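Local structure of tailspike protein (Acinetobacter phage vB_ApiP_P1, 6E1R) at residues Asp92-Leu97 and Leu117-Thr122; Lys110-Phe115 and Glu132-Ala137; Ser164-Leu169 and Ser193-Cys198. The protein probably binds and hydrolyses the capsular polysaccharide of its Acinetobacter host, as a trimeric phage tailspike. All coordinates share one frame; numbering follows the deposited sequence.

Interaction 1 of 3, residues Asp92-Leu97 and Leu117-Thr122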
ATOM      1  N   ASP A  92     -10.478  33.719 -28.840  1.00 61.30           N
ATOM      2  CA  ASP A  92     -11.222  32.511 -28.521  1.00 59.38           C
ATOM      3  C   ASP A  92     -10.792  31.371 -29.432  1.00 58.37           C
ATOM      4  O   ASP A  92     -10.465  31.578 -30.604  1.00 55.58           O
ATOM      5  CB  ASP A  92     -12.735  32.728 -28.640  1.00 63.50           C
ATOM      6  CG  ASP A  92     -13.523  31.490 -28.279  1.00 64.27           C
ATOM      7  OD1 ASP A  92     -14.066  30.838 -29.194  1.00 66.27           O
ATOM      8  OD2 ASP A  92     -13.559  31.147 -27.080  1.00 64.15           O
ATOM      9  N   HIS A  93     -10.801  30.158 -28.871  1.00 52.00           N
ATOM     10  CA  HIS A  93     -10.462  28.947 -29.609  1.00 50.58           C
ATOM     11  C   HIS A  93     -11.490  27.843 -29.383  1.00 47.61           C
ATOM     12  O   HIS A  93     -11.165  26.662 -29.536  1.00 45.01           O
ATOM     13  CB  HIS A  93      -9.065  28.454 -29.218  1.00 51.71           C
ATOM     14  CG  HIS A  93      -8.035  29.540 -29.168  1.00 59.83           C
ATOM     15  ND1 HIS A  93      -7.744  30.235 -28.015  1.00 61.08           N
ATOM     16  CD2 HIS A  93      -7.234  30.056 -30.130  1.00 63.75           C
ATOM     17  CE1 HIS A  93      -6.804  31.129 -28.266  1.00 63.40           C
ATOM     18  NE2 HIS A  93      -6.478  31.041 -29.543  1.00 63.91           N
ATOM     19  N   SER A  94     -12.724  28.206 -29.022  1.00 51.05           N
ATOM     20  CA  SER A  94     -13.729  27.208 -28.663  1.00 55.48           C
ATOM     21  C   SER A  94     -14.110  26.347 -29.861  1.00 55.69           C
ATOM     22  O   SER A  94     -14.009  25.115 -29.814  1.00 54.79           O
ATOM     23  CB  SER A  94     -14.965  27.896 -28.080  1.00 60.50           C
ATOM     24  OG  SER A  94     -14.612  28.777 -27.029  1.00 67.31           O
ATOM     25  N   ALA A  95     -14.562  26.982 -30.946  1.00 51.83           N
ATOM     26  CA  ALA A  95     -14.967  26.231 -32.129  1.00 54.87           C
ATOM     27  C   ALA A  95     -13.805  25.447 -32.720  1.00 47.20           C
ATOM     28  O   ALA A  95     -14.008  24.364 -33.281  1.00 46.81           O
ATOM     29  CB  ALA A  95     -15.560  27.175 -33.175  1.00 50.14           C
ATOM     30  N   ALA A  96     -12.583  25.969 -32.598  1.00 47.19           N
ATOM     31  CA  ALA A  96     -11.416  25.238 -33.074  1.00 46.64           C
ATOM     32  C   ALA A  96     -11.172  23.991 -32.235  1.00 51.27           C
ATOM     33  O   ALA A  96     -10.846  22.926 -32.775  1.00 53.11           O
ATOM     34  CB  ALA A  96     -10.186  26.143 -33.062  1.00 47.33           C
ATOM     35  N   LEU A  97     -11.328  24.101 -30.914  1.00 49.88           N
ATOM     36  CA  LEU A  97     -11.141  22.936 -30.056  1.00 48.36           C
ATOM     37  C   LEU A  97     -12.211  21.885 -30.326  1.00 47.65           C
ATOM     38  O   LEU A  97     -11.914  20.686 -30.359  1.00 40.95           O
ATOM     39  CB  LEU A  97     -11.154  23.355 -28.586  1.00 49.66           C
ATOM     40  CG  LEU A  97     -10.887  22.251 -27.559  1.00 47.98           C
ATOM     41  CD1 LEU A  97      -9.527  21.611 -27.787  1.00 49.50           C
ATOM     42  CD2 LEU A  97     -10.994  22.795 -26.143  1.00 43.82           C
ATOM     43  N   LEU A 117      -4.709  27.688 -25.093  1.00 48.20           N
ATOM     44  CA  LEU A 117      -6.013  27.998 -25.652  1.00 50.18           C
ATOM     45  C   LEU A 117      -6.859  28.778 -24.654  1.00 49.43           C
ATOM     46  O   LEU A 117      -6.699  28.654 -23.437  1.00 43.01           O
ATOM     47  CB  LEU A 117      -6.743  26.717 -26.060  1.00 48.12           C
ATOM     48  CG  LEU A 117      -6.028  25.838 -27.088  1.00 42.49           C
ATOM     49  CD1 LEU A 117      -6.890  24.647 -27.471  1.00 41.44           C
ATOM     50  CD2 LEU A 117      -5.653  26.649 -28.315  1.00 44.36           C
ATOM     51  N   ARG A 118      -7.770  29.587 -25.191  1.00 50.17           N
ATOM     52  CA  ARG A 118      -8.742  30.332 -24.401  1.00 45.59           C
ATOM     53  C   ARG A 118     -10.112  30.106 -25.018  1.00 51.71           C
ATOM     54  O   ARG A 118     -10.306  30.361 -26.211  1.00 57.98           O
ATOM     55  CB  ARG A 118      -8.396  31.824 -24.374  1.00 47.72           C
ATOM     56  CG  ARG A 118      -7.013  32.122 -23.814  1.00 47.99           C
ATOM     57  CD  ARG A 118      -6.735  33.615 -23.765  1.00 50.36           C
ATOM     58  NE  ARG A 118      -7.489  34.284 -22.711  1.00 57.31           N
ATOM     59  CZ  ARG A 118      -7.096  34.355 -21.444  1.00 64.53           C
ATOM     60  NH1 ARG A 118      -5.954  33.793 -21.068  1.00 65.24           N
ATOM     61  NH2 ARG A 118      -7.844  34.985 -20.549  1.00 70.93           N
ATOM     62  N   VAL A 119     -11.059  29.628 -24.213  1.00 51.28           N
ATOM     63  CA  VAL A 119     -12.360  29.189 -24.703  1.00 49.02           C
ATOM     64  C   VAL A 119     -13.458  29.860 -23.889  1.00 51.01           C
ATOM     65  O   VAL A 119     -13.324  30.044 -22.674  1.00 53.17           O
ATOM     66  CB  VAL A 119     -12.503  27.650 -24.656  1.00 46.65           C
ATOM     67  CG1 VAL A 119     -11.498  26.994 -25.593  1.00 44.28           C
ATOM     68  CG2 VAL A 119     -12.324  27.131 -23.235  1.00 41.85           C
ATOM     69  N   ASN A 120     -14.543  30.235 -24.568  1.00 55.47           N
ATOM     70  CA  ASN A 120     -15.722  30.784 -23.915  1.00 60.54           C
ATOM     71  C   ASN A 120     -16.942  29.896 -24.103  1.00 60.57           C
ATOM     72  O   ASN A 120     -18.018  30.224 -23.590  1.00 67.86           O
ATOM     73  CB  ASN A 120     -16.035  32.195 -24.436  1.00 65.90           C
ATOM     74  CG  ASN A 120     -16.424  32.209 -25.902  1.00 75.62           C
ATOM     75  OD1 ASN A 120     -16.182  31.252 -26.635  1.00 77.45           O
ATOM     76  ND2 ASN A 120     -17.032  33.306 -26.337  1.00 81.19           N
ATOM     77  N   THR A 121     -16.806  28.790 -24.831  1.00 54.66           N
ATOM     78  CA  THR A 121     -17.880  27.829 -25.032  1.00 59.22           C
ATOM     79  C   THR A 121     -17.354  26.433 -24.731  1.00 58.16           C
ATOM     80  O   THR A 121     -16.201  26.115 -25.039  1.00 61.61           O
ATOM     81  CB  THR A 121     -18.417  27.902 -26.470  1.00 47.44           C
ATOM     82  OG1 THR A 121     -18.913  29.222 -26.726  1.00 71.43           O
ATOM     83  CG2 THR A 121     -19.536  26.895 -26.691  1.00 47.38           C
ATOM     84  N   THR A 122     -18.201  25.608 -24.120  1.00 50.49           N
ATOM     85  CA  THR A 122     -17.779  24.285 -23.692  1.00 49.32           C
ATOM     86  C   THR A 122     -17.493  23.389 -24.894  1.00 42.85           C
ATOM     87  O   THR A 122     -17.926  23.646 -26.021  1.00 46.30           O
ATOM     88  CB  THR A 122     -18.841  23.634 -22.804  1.00 51.04           C
ATOM     89  OG1 THR A 122     -18.318  22.419 -22.252  1.00 48.52           O
ATOM     90  CG2 THR A 122     -20.094  23.320 -23.607  1.00 42.40           C
TER
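H93 and R118 meet through backbone and ring at once. The amide of H93 gives a hydrogen bond to O of R118 (N to O 2.7 Å), received nearly end-on by the carbonyl. The amide of R118 returns a straight one to the ring, N to ND1 of H93 2.9 Å with 169° at the hydrogen, reaching ND1 from 21° out of the ring plane. With chi1 of -46°, the imidazole folds back beside its own N, which brings ND1 to the amide of R118. D92 and S94 add a second polar group: OD2 of D92 takes the amide of N120 (2.8 Å from N) almost along its C-O bond, and on its syn side the hydroxyl of S94. OG of S94 in turn accepts from the amide of T121, 3.1 Å from N. The backbone just past strand 117-119 is thus held by two side chains.

D92 OD1 also receives the amide of S94 from above the carboxylate plane, an Asx turn, and H93 stands at the N-cap of helix 94-106. This start of the helix is fixed to strand 117-119 at the N-terminal end of the parallel beta-helix, where the strand pairs with 142-146.

Apolar contacts lie beside these bonds. A methyl of L117 sits over one face of the H93 ring, CD2 4.1 Å from the centroid in a CH-pi contact, and F115 meets the same imidazole edge-to-face. L97 reaches L117 branch to branch (CD1 to CD1 4.0 Å), while its CD2 approaches CG1 of V119.

Interaction 2 of 3, residues Lys110-Phe115 and Glu132-Ala137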
ATOM      1  N   LYS A 110      -4.191  10.696 -31.488  1.00 44.31           N
ATOM      2  CA  LYS A 110      -4.037  11.615 -30.371  1.00 42.59           C
ATOM      3  C   LYS A 110      -4.076  13.064 -30.846  1.00 46.49           C
ATOM      4  O   LYS A 110      -3.733  13.382 -31.988  1.00 54.76           O
ATOM      5  CB  LYS A 110      -2.732  11.348 -29.620  1.00 39.35           C
ATOM      6  CG  LYS A 110      -1.468  11.758 -30.354  1.00 40.64           C
ATOM      7  CD  LYS A 110      -0.247  11.475 -29.492  1.00 49.95           C
ATOM      8  CE  LYS A 110       1.019  12.059 -30.088  1.00 55.23           C
ATOM      9  NZ  LYS A 110       2.184  11.864 -29.180  1.00 60.10           N
ATOM     10  N   LEU A 111      -4.505  13.943 -29.949  1.00 44.47           N
ATOM     11  CA  LEU A 111      -4.555  15.375 -30.194  1.00 40.97           C
ATOM     12  C   LEU A 111      -3.506  16.071 -29.337  1.00 43.15           C
ATOM     13  O   LEU A 111      -3.301  15.708 -28.175  1.00 50.16           O
ATOM     14  CB  LEU A 111      -5.944  15.936 -29.885  1.00 38.69           C
ATOM     15  CG  LEU A 111      -6.135  17.443 -30.060  1.00 41.71           C
ATOM     16  CD1 LEU A 111      -5.910  17.856 -31.507  1.00 40.62           C
ATOM     17  CD2 LEU A 111      -7.513  17.860 -29.579  1.00 49.47           C
ATOM     18  N   VAL A 112      -2.837  17.063 -29.915  1.00 45.34           N
ATOM     19  CA  VAL A 112      -1.759  17.781 -29.246  1.00 45.24           C
ATOM     20  C   VAL A 112      -2.105  19.262 -29.231  1.00 48.22           C
ATOM     21  O   VAL A 112      -2.419  19.843 -30.277  1.00 52.71           O
ATOM     22  CB  VAL A 112      -0.404  17.548 -29.939  1.00 48.45           C
ATOM     23  CG1 VAL A 112       0.664  18.445 -29.334  1.00 47.28           C
ATOM     24  CG2 VAL A 112      -0.001  16.085 -29.837  1.00 50.97           C
ATOM     25  N   VAL A 113      -2.038  19.869 -28.052  1.00 47.57           N
ATOM     26  CA  VAL A 113      -2.260  21.299 -27.885  1.00 49.45           C
ATOM     27  C   VAL A 113      -0.890  21.962 -27.889  1.00 54.54           C
ATOM     28  O   VAL A 113      -0.096  21.779 -26.960  1.00 57.85           O
ATOM     29  CB  VAL A 113      -3.033  21.608 -26.596  1.00 46.16           C
ATOM     30  CG1 VAL A 113      -3.460  23.067 -26.570  1.00 47.11           C
ATOM     31  CG2 VAL A 113      -4.237  20.692 -26.468  1.00 39.72           C
ATOM     32  N   ASP A 114      -0.609  22.737 -28.935  1.00 54.03           N
ATOM     33  CA  ASP A 114       0.715  23.306 -29.146  1.00 56.24           C
ATOM     34  C   ASP A 114       0.838  24.751 -28.681  1.00 55.02           C
ATOM     35  O   ASP A 114       1.955  25.278 -28.651  1.00 56.84           O
ATOM     36  CB  ASP A 114       1.104  23.189 -30.625  1.00 59.37           C
ATOM     37  CG  ASP A 114      -0.013  23.603 -31.557  1.00 64.47           C
ATOM     38  OD1 ASP A 114      -1.186  23.581 -31.127  1.00 61.67           O
ATOM     39  OD2 ASP A 114       0.280  23.932 -32.727  1.00 68.67           O
ATOM     40  N   PHE A 115      -0.267  25.404 -28.328  1.00 52.21           N
ATOM     41  CA  PHE A 115      -0.207  26.708 -27.683  1.00 53.97           C
ATOM     42  C   PHE A 115      -1.405  26.841 -26.754  1.00 53.35           C
ATOM     43  O   PHE A 115      -2.407  26.135 -26.896  1.00 53.93           O
ATOM     44  CB  PHE A 115      -0.162  27.855 -28.704  1.00 57.94           C
ATOM     45  CG  PHE A 115      -1.472  28.117 -29.392  1.00 59.42           C
ATOM     46  CD1 PHE A 115      -1.848  27.380 -30.503  1.00 58.40           C
ATOM     47  CD2 PHE A 115      -2.318  29.119 -28.944  1.00 60.80           C
ATOM     48  CE1 PHE A 115      -3.048  27.626 -31.143  1.00 57.53           C
ATOM     49  CE2 PHE A 115      -3.520  29.368 -29.578  1.00 59.48           C
ATOM     50  CZ  PHE A 115      -3.884  28.623 -30.680  1.00 56.86           C
ATOM     51  N   GLU A 132      -3.001  15.740 -25.393  1.00 51.73           N
ATOM     52  CA  GLU A 132      -1.775  15.973 -24.644  1.00 49.93           C
ATOM     53  C   GLU A 132      -1.283  17.395 -24.884  1.00 48.25           C
ATOM     54  O   GLU A 132      -1.720  18.084 -25.810  1.00 51.30           O
ATOM     55  CB  GLU A 132      -0.688  14.959 -25.028  1.00 48.54           C
ATOM     56  CG  GLU A 132      -1.102  13.505 -24.852  1.00 43.61           C
ATOM     57  CD  GLU A 132      -0.029  12.529 -25.296  1.00 48.83           C
ATOM     58  OE1 GLU A 132       0.712  12.851 -26.249  1.00 56.79           O
ATOM     59  OE2 GLU A 132       0.071  11.437 -24.697  1.00 51.04           O
ATOM     60  N   GLY A 133      -0.364  17.830 -24.030  1.00 41.25           N
ATOM     61  CA  GLY A 133       0.233  19.144 -24.157  1.00 43.33           C
ATOM     62  C   GLY A 133       1.745  19.060 -24.133  1.00 46.60           C
ATOM     63  O   GLY A 133       2.331  18.223 -23.449  1.00 47.99           O
ATOM     64  N   ASP A 134       2.376  19.952 -24.902  1.00 48.05           N
ATOM     65  CA  ASP A 134       3.828  19.981 -25.032  1.00 50.03           C
ATOM     66  C   ASP A 134       4.462  21.148 -24.281  1.00 43.56           C
ATOM     67  O   ASP A 134       5.587  21.546 -24.599  1.00 45.34           O
ATOM     68  CB  ASP A 134       4.231  20.028 -26.507  1.00 57.39           C
ATOM     69  CG  ASP A 134       3.542  21.147 -27.272  1.00 62.71           C
ATOM     70  OD1 ASP A 134       2.930  22.029 -26.631  1.00 61.39           O
ATOM     71  OD2 ASP A 134       3.625  21.151 -28.518  1.00 64.64           O
ATOM     72  N   GLY A 135       3.766  21.704 -23.294  1.00 45.31           N
ATOM     73  CA  GLY A 135       4.279  22.846 -22.560  1.00 48.07           C
ATOM     74  C   GLY A 135       5.409  22.512 -21.609  1.00 46.30           C
ATOM     75  O   GLY A 135       6.051  21.463 -21.732  1.00 43.97           O
ATOM     76  N   GLY A 136       5.670  23.405 -20.658  1.00 51.75           N
ATOM     77  CA  GLY A 136       6.693  23.187 -19.658  1.00 53.78           C
ATOM     78  C   GLY A 136       6.239  22.232 -18.572  1.00 49.18           C
ATOM     79  O   GLY A 136       5.342  21.406 -18.758  1.00 41.29           O
ATOM     80  N   ALA A 137       6.871  22.360 -17.410  1.00 49.58           N
ATOM     81  CA  ALA A 137       6.597  21.492 -16.276  1.00 50.43           C
ATOM     82  C   ALA A 137       5.708  22.197 -15.259  1.00 53.51           C
ATOM     83  O   ALA A 137       5.904  23.377 -14.956  1.00 57.48           O
ATOM     84  CB  ALA A 137       7.899  21.043 -15.609  1.00 51.69           C
TER
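O of E132 is gripped twice from strand 111-113: by the amide of V113, N to O 2.9 Å and nearly straight at 169°, and more softly by the CA-H of V112, with CA 3.4 Å from that O. The E132 amide answers with a bond to O of L111, 2.8 Å from N. These two N-H bonds flank the parallel bridge of V112 with E132; V113 and G133 are paired next along the strands.

Beyond the backbone, the extended side chain of E132 swings toward K110. Its OE1 lies 3.4 Å from NZ of K110, a salt bridge whose hydrogen bond is weak, and the aliphatic CD and CE of the lysine pass the same oxygen. The other oxygen, OE2, has a stronger partner in K168 of the third subunit, so this carboxylate ties two chains together.

D134 comes next. With chi1 of 52°, CG is tucked between its own N and carbonyl carbon, which brings OD1 within 3.1 Å of O of V113. Both are acceptors, and R142 satisfies them together, NE bonding to the carbonyl and NH2 forming a salt bridge to OD1. OD2 rests against CB of D114 (3.9 Å), whose own carboxylate turns off to S82.

The contact joins successive coils of the parallel beta-helix: strand 111-113 lies between strands 79-80 and 129-133, and L111 reaches from it to pack on A100 and A104 of helix 94-106.

Interaction 3 of 3, residues Ser164-Leu169 and Ser193-Cys198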
ATOM      1  N   SER A 164     -10.817   8.063 -22.034  1.00 43.77           N
ATOM      2  CA  SER A 164     -10.172   9.315 -22.404  1.00 42.37           C
ATOM      3  C   SER A 164      -8.788   9.347 -21.770  1.00 45.31           C
ATOM      4  O   SER A 164      -8.460   8.532 -20.904  1.00 47.27           O
ATOM      5  CB  SER A 164     -11.004  10.531 -21.983  1.00 37.78           C
ATOM      6  OG  SER A 164     -11.328  10.483 -20.607  1.00 37.81           O
ATOM      7  N   TYR A 165      -7.977  10.301 -22.217  1.00 40.69           N
ATOM      8  CA  TYR A 165      -6.633  10.476 -21.686  1.00 35.27           C
ATOM      9  C   TYR A 165      -6.285  11.955 -21.726  1.00 39.66           C
ATOM     10  O   TYR A 165      -6.433  12.602 -22.767  1.00 49.43           O
ATOM     11  CB  TYR A 165      -5.610   9.661 -22.484  1.00 36.29           C
ATOM     12  CG  TYR A 165      -4.211   9.684 -21.904  1.00 44.82           C
ATOM     13  CD1 TYR A 165      -3.313  10.693 -22.236  1.00 45.93           C
ATOM     14  CD2 TYR A 165      -3.787   8.693 -21.027  1.00 46.86           C
ATOM     15  CE1 TYR A 165      -2.036  10.715 -21.709  1.00 47.19           C
ATOM     16  CE2 TYR A 165      -2.510   8.707 -20.496  1.00 49.89           C
ATOM     17  CZ  TYR A 165      -1.639   9.720 -20.840  1.00 51.21           C
ATOM     18  OH  TYR A 165      -0.369   9.738 -20.313  1.00 54.52           O
ATOM     19  N   PHE A 166      -5.827  12.482 -20.593  1.00 34.30           N
ATOM     20  CA  PHE A 166      -5.441  13.884 -20.473  1.00 34.73           C
ATOM     21  C   PHE A 166      -4.014  13.934 -19.950  1.00 39.26           C
ATOM     22  O   PHE A 166      -3.766  13.634 -18.778  1.00 45.82           O
ATOM     23  CB  PHE A 166      -6.397  14.638 -19.550  1.00 30.74           C
ATOM     24  CG  PHE A 166      -7.805  14.682 -20.060  1.00 30.86           C
ATOM     25  CD1 PHE A 166      -8.690  13.657 -19.774  1.00 38.06           C
ATOM     26  CD2 PHE A 166      -8.241  15.743 -20.833  1.00 39.24           C
ATOM     27  CE1 PHE A 166      -9.986  13.692 -20.247  1.00 40.96           C
ATOM     28  CE2 PHE A 166      -9.534  15.783 -21.310  1.00 45.01           C
ATOM     29  CZ  PHE A 166     -10.407  14.755 -21.017  1.00 45.47           C
ATOM     30  N   GLY A 167      -3.080  14.318 -20.816  1.00 36.42           N
ATOM     31  CA  GLY A 167      -1.678  14.305 -20.457  1.00 36.11           C
ATOM     32  C   GLY A 167      -1.028  15.671 -20.431  1.00 36.51           C
ATOM     33  O   GLY A 167      -0.889  16.323 -21.471  1.00 40.00           O
ATOM     34  N   LYS A 168      -0.633  16.111 -19.237  1.00 41.00           N
ATOM     35  CA  LYS A 168       0.171  17.317 -19.047  1.00 42.45           C
ATOM     36  C   LYS A 168      -0.530  18.552 -19.620  1.00 42.37           C
ATOM     37  O   LYS A 168      -0.031  19.232 -20.519  1.00 47.83           O
ATOM     38  CB  LYS A 168       1.565  17.118 -19.651  1.00 41.24           C
ATOM     39  CG  LYS A 168       2.260  15.888 -19.083  1.00 45.07           C
ATOM     40  CD  LYS A 168       3.548  15.550 -19.802  1.00 50.06           C
ATOM     41  CE  LYS A 168       4.202  14.325 -19.176  1.00 52.26           C
ATOM     42  NZ  LYS A 168       5.385  13.856 -19.947  1.00 60.99           N
ATOM     43  N   LEU A 169      -1.710  18.827 -19.072  1.00 40.54           N
ATOM     44  CA  LEU A 169      -2.509  19.988 -19.436  1.00 37.12           C
ATOM     45  C   LEU A 169      -2.887  20.752 -18.177  1.00 36.69           C
ATOM     46  O   LEU A 169      -3.131  20.153 -17.126  1.00 36.90           O
ATOM     47  CB  LEU A 169      -3.774  19.582 -20.204  1.00 35.80           C
ATOM     48  CG  LEU A 169      -3.555  18.975 -21.590  1.00 39.33           C
ATOM     49  CD1 LEU A 169      -4.864  18.465 -22.170  1.00 37.79           C
ATOM     50  CD2 LEU A 169      -2.925  20.002 -22.517  1.00 39.57           C
ATOM     51  N   SER A 193     -10.583   7.171 -17.532  1.00 43.71           N
ATOM     52  CA  SER A 193      -9.722   8.272 -17.934  1.00 42.81           C
ATOM     53  C   SER A 193      -8.426   8.243 -17.133  1.00 43.06           C
ATOM     54  O   SER A 193      -8.307   7.561 -16.112  1.00 44.79           O
ATOM     55  CB  SER A 193     -10.427   9.621 -17.744  1.00 42.15           C
ATOM     56  OG  SER A 193      -9.631  10.683 -18.240  1.00 44.89           O
ATOM     57  N   THR A 194      -7.447   9.003 -17.617  1.00 39.81           N
ATOM     58  CA  THR A 194      -6.165   9.151 -16.944  1.00 35.38           C
ATOM     59  C   THR A 194      -5.766  10.617 -16.978  1.00 36.87           C
ATOM     60  O   THR A 194      -5.818  11.251 -18.036  1.00 41.18           O
ATOM     61  CB  THR A 194      -5.075   8.296 -17.606  1.00 34.09           C
ATOM     62  OG1 THR A 194      -5.450   6.914 -17.558  1.00 37.06           O
ATOM     63  CG2 THR A 194      -3.743   8.482 -16.893  1.00 31.73           C
ATOM     64  N   PHE A 195      -5.389  11.155 -15.824  1.00 34.66           N
ATOM     65  CA  PHE A 195      -4.916  12.530 -15.703  1.00 35.13           C
ATOM     66  C   PHE A 195      -3.440  12.474 -15.320  1.00 43.89           C
ATOM     67  O   PHE A 195      -3.098  12.224 -14.161  1.00 46.10           O
ATOM     68  CB  PHE A 195      -5.745  13.303 -14.682  1.00 30.60           C
ATOM     69  CG  PHE A 195      -7.187  13.457 -15.071  1.00 34.04           C
ATOM     70  CD1 PHE A 195      -8.115  12.479 -14.747  1.00 37.26           C
ATOM     71  CD2 PHE A 195      -7.613  14.570 -15.777  1.00 34.65           C
ATOM     72  CE1 PHE A 195      -9.443  12.615 -15.107  1.00 40.95           C
ATOM     73  CE2 PHE A 195      -8.940  14.711 -16.143  1.00 38.77           C
ATOM     74  CZ  PHE A 195      -9.856  13.732 -15.808  1.00 40.26           C
ATOM     75  N   ASP A 196      -2.570  12.699 -16.302  1.00 40.41           N
ATOM     76  CA  ASP A 196      -1.125  12.589 -16.126  1.00 40.02           C
ATOM     77  C   ASP A 196      -0.535  13.987 -15.983  1.00 36.48           C
ATOM     78  O   ASP A 196      -0.484  14.747 -16.956  1.00 42.75           O
ATOM     79  CB  ASP A 196      -0.497  11.843 -17.301  1.00 49.48           C
ATOM     80  CG  ASP A 196       0.995  11.626 -17.130  1.00 56.81           C
ATOM     81  OD1 ASP A 196       1.523  11.895 -16.031  1.00 58.93           O
ATOM     82  OD2 ASP A 196       1.643  11.184 -18.101  1.00 60.58           O
ATOM     83  N   HIS A 197      -0.093  14.321 -14.768  1.00 33.92           N
ATOM     84  CA  HIS A 197       0.585  15.588 -14.484  1.00 33.03           C
ATOM     85  C   HIS A 197      -0.256  16.791 -14.906  1.00 35.11           C
ATOM     86  O   HIS A 197       0.269  17.809 -15.362  1.00 32.63           O
ATOM     87  CB  HIS A 197       1.966  15.641 -15.142  1.00 33.58           C
ATOM     88  CG  HIS A 197       2.965  14.705 -14.536  1.00 36.97           C
ATOM     89  ND1 HIS A 197       2.893  13.337 -14.684  1.00 38.92           N
ATOM     90  CD2 HIS A 197       4.063  14.944 -13.781  1.00 38.59           C
ATOM     91  CE1 HIS A 197       3.902  12.773 -14.045  1.00 37.60           C
ATOM     92  NE2 HIS A 197       4.628  13.726 -13.489  1.00 37.44           N
ATOM     93  N   CYS A 198      -1.571  16.683 -14.745  1.00 34.52           N
ATOM     94  CA  CYS A 198      -2.452  17.799 -15.050  1.00 39.61           C
ATOM     95  C   CYS A 198      -2.533  18.745 -13.861  1.00 40.77           C
ATOM     96  O   CYS A 198      -2.608  18.314 -12.708  1.00 43.92           O
ATOM     97  CB  CYS A 198      -3.847  17.305 -15.435  1.00 42.05           C
ATOM     98  SG  CYS A 198      -3.908  16.396 -17.000  1.00 43.74           S
TER
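F166 and F195 lie side by side on one face of the paired strands, pointing the same way because both chi1 angles stand near -63°. Their planes are 6° apart but slid so that the rings barely overlap (centroids 5.2 Å), and the main touch is CD1 of F166 on CE2 of F195, 3.8 Å. Against the edge of the F166 ring, in its plane, rests OG of S193; this hydroxyl also gives a hydrogen bond to OG of S164, 2.9 Å away. SG of C198 touches CB of F166 at 4.0 Å.

On the other face Y165 runs alongside D196, ring and carboxylate planes 78° apart, with OH 3.3 Å from OD2. T194 crosses the same ring obliquely, its CB 3.7 Å from CD2 of Y165. K168 and H197 both have left-handed helical backbone angles and turn side by side, CG of K168 4.0 Å from CB of H197. Each reaches the second subunit, K168 with a salt bridge to E132 and H197 with a hydrogen bond to T194 there.

Backbone bonds between the strands, such as the amide of D196 to O of F166, fix this register, with the axes 9° from parallel. F217 of strand 215-218 stacks on F195, so the row of aromatic rings continues; rows of like side chains in successive coils are characteristic of parallel beta-helices.

Interactions 2 and 3 both join successive coils of the beta-helix; interaction 3 is buried, while interactions 1 and 2 are partly buried and lie nearer its N-terminal end. Strands 129-133 and 164-167 are neighbours, N of G133 lying 3.0 Å from O of G167 in a probable hydrogen bond. Between subunits, a salt bridge joins E132 of interaction 2 to K168 of interaction 3, while no other chain touches the segments of interaction 1. That contact alone joins a helix to a strand, largely through side-chain-to-backbone bonds; its H93 meets F115 at the end of interaction 2. A barely overlapping aromatic pair across the segments belongs to interaction 3, a salt bridge across them to interaction 2.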